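Local coordinates for protein transferrin (Manduca sexta, PDB 6WB6) that transports iron in the insect, binding a single ferric ion per molecule together with a carbonate or bicarbonate anion, at residues Pro329-Tyr332 with Leu333-Ala336; Val54-Pro58 with Glu59-Val63. One frame throughout, in Å; residues are numbered along the deposited sequence.

Both contacts are local, each within one continuous stretch of the first transferrin-like half, and they pack against each other although some 265 residues of chain separate them. The centres of contact 1 and contact 2 are about 11 Å apart. Contact 1, the short helix 329-334 and the turn that ends it, lays its buried face on the helix that contact 2 starts at Pro58: Tyr332 CD2 comes within 3.2 Å of Met61 SD, and Leu333 CD2 within 3.7 Å of Pro58 CB. The ferric ion, bound by Tyr90 and Tyr204 beside carbonate, is about 9 Å from the side chain of Glu59 in contact 2 and about 13 Å from that of Ala336 in contact 1. Lys335 and Ala336 also touch an N-acetylglucosamine of the attached glycan.

Contact 1 (Pro329-Tyr332 with Leu333-Ala336); sequences PIDY and LNKA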
loop_
_atom_site.group_PDB
_atom_site.type_symbol
_atom_site.label_atom_id
_atom_site.label_comp_id
_atom_site.label_asym_id
_atom_site.label_seq_id
_atom_site.Cartn_x
_atom_site.Cartn_y
_atom_site.Cartn_z
ATOM N N PRO A 329 14.868 -16.511 -15.106
ATOM C CA PRO A 329 14.691 -15.726 -13.877
ATOM C C PRO A 329 14.731 -16.579 -12.627
ATOM O O PRO A 329 15.388 -16.206 -11.646
ATOM C CB PRO A 329 13.329 -15.039 -14.078
ATOM C CG PRO A 329 12.652 -15.847 -15.181
ATOM C CD PRO A 329 13.739 -16.360 -16.036
ATOM N N ILE A 330 14.065 -17.731 -12.628
ATOM C CA ILE A 330 14.047 -18.510 -11.402
ATOM C C ILE A 330 15.432 -19.086 -11.107
ATOM O O ILE A 330 15.807 -19.252 -9.936
ATOM C CB ILE A 330 12.958 -19.592 -11.495
ATOM C CG1 ILE A 330 12.438 -19.930 -10.102
ATOM C CG2 ILE A 330 13.486 -20.841 -12.212
ATOM C CD1 ILE A 330 11.430 -18.938 -9.595
ATOM N N ASP A 331 16.223 -19.386 -12.140
ATOM C CA ASP A 331 17.599 -19.804 -11.889
ATOM C C ASP A 331 18.425 -18.636 -11.384
ATOM O O ASP A 331 19.338 -18.816 -10.561
ATOM C CB ASP A 331 18.220 -20.386 -13.154
ATOM C CG ASP A 331 17.533 -21.660 -13.586
ATOM O OD1 ASP A 331 17.041 -22.376 -12.703
ATOM O OD2 ASP A 331 17.479 -21.936 -14.797
ATOM N N TYR A 332 18.117 -17.436 -11.873
ATOM C CA TYR A 332 18.732 -16.235 -11.334
ATOM C C TYR A 332 18.415 -16.086 -9.856
ATOM O O TYR A 332 19.303 -15.808 -9.042
ATOM C CB TYR A 332 18.214 -15.027 -12.104
ATOM C CG TYR A 332 18.813 -13.701 -11.684
ATOM C CD1 TYR A 332 20.117 -13.374 -12.009
ATOM C CD2 TYR A 332 18.064 -12.776 -10.982
ATOM C CE1 TYR A 332 20.653 -12.165 -11.664
ATOM C CE2 TYR A 332 18.597 -11.545 -10.618
ATOM C CZ TYR A 332 19.893 -11.253 -10.962
ATOM O OH TYR A 332 20.460 -10.045 -10.598
ATOM N N LEU A 333 17.134 -16.245 -9.493
ATOM C CA LEU A 333 16.749 -16.106 -8.096
ATOM C C LEU A 333 17.281 -17.258 -7.267
ATOM O O LEU A 333 17.745 -17.049 -6.136
ATOM C CB LEU A 333 15.236 -16.030 -7.960
ATOM C CG LEU A 333 14.568 -14.833 -8.615
ATOM C CD1 LEU A 333 13.075 -14.997 -8.493
ATOM C CD2 LEU A 333 14.993 -13.562 -8.023
ATOM N N ASN A 334 17.221 -18.476 -7.813
ATOM C CA ASN A 334 17.701 -19.641 -7.085
ATOM C C ASN A 334 19.134 -19.455 -6.611
ATOM O O ASN A 334 19.462 -19.799 -5.476
ATOM C CB ASN A 334 17.615 -20.885 -7.955
ATOM C CG ASN A 334 16.235 -21.510 -7.954
ATOM O OD1 ASN A 334 15.311 -21.044 -7.276
ATOM N ND2 ASN A 334 16.093 -22.575 -8.718
ATOM N N LYS A 335 20.016 -18.942 -7.467
ATOM C CA LYS A 335 21.419 -18.990 -7.083
ATOM C C LYS A 335 21.746 -17.981 -5.991
ATOM O O LYS A 335 22.886 -17.947 -5.493
ATOM C CB LYS A 335 22.317 -18.770 -8.310
ATOM C CG LYS A 335 22.124 -17.436 -9.022
ATOM C CD LYS A 335 22.997 -17.340 -10.260
ATOM C CE LYS A 335 22.870 -15.998 -10.926
ATOM N NZ LYS A 335 23.478 -14.890 -10.124
ATOM N N ALA A 336 20.770 -17.165 -5.612
ATOM C CA ALA A 336 20.902 -16.277 -4.483
ATOM C C ALA A 336 20.251 -16.857 -3.239
ATOM O O ALA A 336 20.345 -16.243 -2.174
ATOM C CB ALA A 336 20.282 -14.922 -4.805
HETATM O O HOH W 1 18.072 -23.241 -10.559
HETATM O O HOH W 2 21.363 -14.001 -8.465
#
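Tyr332 swings CG opposite its backbone N (chi1 -178°), and Lys335 places CG between its own N and carbonyl carbon (chi1 60°); together these torsions set the lysine chain beside the ring. The chain, extended as far as CE, carries CE obliquely to 4.0 Å from Tyr332 CD1, and the final bend (chi4 69°) turns NZ to a water. That water joins the two residues, donating to Tyr332 O and accepting from Lys335 NZ, each at 2.8 Å; its oxygen sits 3.7 Å above the tyrosine ring plane, over the ring centre. The flexible lysine suits this exposed edge, where it also touches a sugar residue, whereas the buried ring is fixed at its far end by a hydrogen bond from Tyr332 OH to the carbonyl of Trp273. On another side of the helix a second water bridges acid and amide, donating to Asp331 OD1 and accepting from Asn334 ND2 at 2.8 Å. Asn334 OD1 is held by Thr339, so both ends of the amide are engaged. Leu333 belongs to the inward face; its CD1 lies 4.4 Å from Ile330 CD1, and its branches also meet Thr339 and Ile342. Proline fits the first turn, where its lack of an N-H costs no helical bond, and Pro329 O accepts Leu333 N at 2.8 Å. Asn334 N to Ile330 O and Lys335 N to Asp331 O continue the i to i+4 pattern, before Ala336 N turns to Leu333 O at 3.1 Å. This is a short amphipathic alpha-helix closing with an i to i+3 turn, set after strand 320-327 of the four-stranded antiparallel sheet.

Contact 2 (Val54-Pro58 with Glu59-Val63); sequences VPVDP and EDMYV
A strand-to-helix junction in the first transferrin-like half carries this contact: strand 53-56, at one edge of the four-stranded antiparallel sheet, passes through Asp57 into helix 58-65. Asp57 occupies the N-cap position, but its carboxylate makes no capping bond. Instead Asp60 reaches back, its OD2 accepting the backbone N of Asp57 at 2.8 Å with an N-H...O angle of 153°, from the anti side and 22° out of the carboxylate plane. This is one half of a capping box. Asp57 O receives Met61 N at 3.1 Å and, more weakly, Asp60 N, so one carbonyl serves two amides of the first turn. Pro58 suits the first helical position, where no N-H is needed, and its O accepts Tyr62 N. Glu59 bends at chi2 (90°), bringing OE1 alongside the proline ring, 3.4 Å from Pro58 CD. From the strand, Val56 points at the helix. Its CG2 meets the end of the extended Met61 chain at about a right angle, and Val56 CG2 to Met61 CE is a tight 3.5 Å; the long, unbranched methionine can span from helix to strand. Asp57 is a predicted iron ligand, yet the observed metal site has Tyr90 and Tyr204, and Asp57 OD1 is hydrogen-bonded to Gln274 NE2. The carboxylates of Asp57 and Asp60 lie side by side, OD2 to OD2 3.8 Å apart. Arg376, from the second transferrin-like half, forms salt bridges to both, and Arg39 pairs with Asp60; these positive charges probably offset the repulsion, and the shared Arg376 probably ties the two halves together here.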
loop_
_atom_site.group_PDB
_atom_site.type_symbol
_atom_site.label_atom_id
_atom_site.label_comp_id
_atom_site.label_asym_id
_atom_site.label_seq_id
_atom_site.Cartn_x
_atom_site.Cartn_y
_atom_site.Cartn_z
ATOM N N VAL A 54 12.164 -5.187 -20.348
ATOM C CA VAL A 54 11.654 -4.304 -19.314
ATOM C C VAL A 54 12.555 -4.420 -18.088
ATOM O O VAL A 54 13.085 -5.502 -17.807
ATOM C CB VAL A 54 10.194 -4.654 -18.986
ATOM C CG1 VAL A 54 10.120 -6.062 -18.365
ATOM C CG2 VAL A 54 9.586 -3.598 -18.095
ATOM N N PRO A 55 12.779 -3.335 -17.358
ATOM C CA PRO A 55 13.513 -3.430 -16.093
ATOM C C PRO A 55 12.696 -4.142 -15.019
ATOM O O PRO A 55 11.480 -3.981 -14.924
ATOM C CB PRO A 55 13.760 -1.960 -15.728
ATOM C CG PRO A 55 12.623 -1.238 -16.401
ATOM C CD PRO A 55 12.462 -1.936 -17.698
ATOM N N VAL A 56 13.381 -4.916 -14.190
ATOM C CA VAL A 56 12.734 -5.755 -13.190
ATOM C C VAL A 56 13.540 -5.712 -11.897
ATOM O O VAL A 56 14.775 -5.758 -11.923
ATOM C CB VAL A 56 12.606 -7.215 -13.676
ATOM C CG1 VAL A 56 11.451 -7.395 -14.684
ATOM C CG2 VAL A 56 13.916 -7.665 -14.267
ATOM N N ASP A 57 12.841 -5.641 -10.767
ATOM C CA ASP A 57 13.417 -6.087 -9.516
ATOM C C ASP A 57 13.356 -7.614 -9.463
ATOM O O ASP A 57 12.606 -8.232 -10.220
ATOM C CB ASP A 57 12.669 -5.488 -8.324
ATOM C CG ASP A 57 12.652 -3.958 -8.325
ATOM O OD1 ASP A 57 13.640 -3.303 -8.744
ATOM O OD2 ASP A 57 11.637 -3.407 -7.872
ATOM N N PRO A 58 14.124 -8.242 -8.564
ATOM C CA PRO A 58 14.016 -9.703 -8.382
ATOM C C PRO A 58 12.588 -10.179 -8.109
ATOM O O PRO A 58 12.156 -11.226 -8.605
ATOM C CB PRO A 58 14.950 -9.949 -7.183
ATOM C CG PRO A 58 15.886 -8.759 -7.162
ATOM C CD PRO A 58 15.007 -7.627 -7.552
ATOM N N GLU A 59 11.840 -9.413 -7.328
ATOM C CA GLU A 59 10.430 -9.705 -7.127
ATOM C C GLU A 59 9.667 -9.764 -8.461
ATOM O O GLU A 59 8.736 -10.560 -8.613
ATOM C CB GLU A 59 9.825 -8.652 -6.187
ATOM C CG GLU A 59 10.325 -8.698 -4.721
ATOM C CD GLU A 59 11.574 -7.811 -4.469
ATOM O OE1 GLU A 59 12.304 -7.538 -5.427
ATOM O OE2 GLU A 59 11.812 -7.373 -3.323
ATOM N N ASP A 60 10.034 -8.913 -9.433
ATOM C CA ASP A 60 9.351 -8.916 -10.727
ATOM C C ASP A 60 9.743 -10.137 -11.565
ATOM O O ASP A 60 8.904 -10.718 -12.266
ATOM C CB ASP A 60 9.657 -7.611 -11.481
ATOM C CG ASP A 60 9.244 -6.359 -10.711
ATOM O OD1 ASP A 60 8.120 -6.298 -10.156
ATOM O OD2 ASP A 60 10.067 -5.427 -10.643
ATOM N N MET A 61 11.016 -10.526 -11.517
ATOM C CA MET A 61 11.460 -11.754 -12.169
ATOM C C MET A 61 10.640 -12.932 -11.687
ATOM O O MET A 61 10.203 -13.777 -12.481
ATOM C CB MET A 61 12.951 -11.992 -11.887
ATOM C CG MET A 61 13.844 -10.829 -12.342
ATOM S SD MET A 61 15.556 -10.919 -11.743
ATOM C CE MET A 61 16.164 -9.271 -12.151
ATOM N N TYR A 62 10.396 -12.981 -10.381
ATOM C CA TYR A 62 9.564 -14.031 -9.840
ATOM C C TYR A 62 8.169 -13.981 -10.444
ATOM O O TYR A 62 7.644 -15.008 -10.878
ATOM C CB TYR A 62 9.513 -13.931 -8.314
ATOM C CG TYR A 62 8.746 -15.083 -7.738
ATOM C CD1 TYR A 62 9.380 -16.286 -7.473
ATOM C CD2 TYR A 62 7.375 -14.997 -7.527
ATOM C CE1 TYR A 62 8.697 -17.347 -6.975
ATOM C CE2 TYR A 62 6.670 -16.078 -7.029
ATOM C CZ TYR A 62 7.346 -17.248 -6.753
ATOM O OH TYR A 62 6.683 -18.337 -6.263
ATOM N N VAL A 63 7.535 -12.799 -10.472
ATOM C CA VAL A 63 6.242 -12.693 -11.154
ATOM C C VAL A 63 6.372 -13.205 -12.570
ATOM O O VAL A 63 5.478 -13.878 -13.099
ATOM C CB VAL A 63 5.720 -11.246 -11.147
ATOM C CG1 VAL A 63 4.465 -11.120 -12.048
ATOM C CG2 VAL A 63 5.394 -10.806 -9.718
#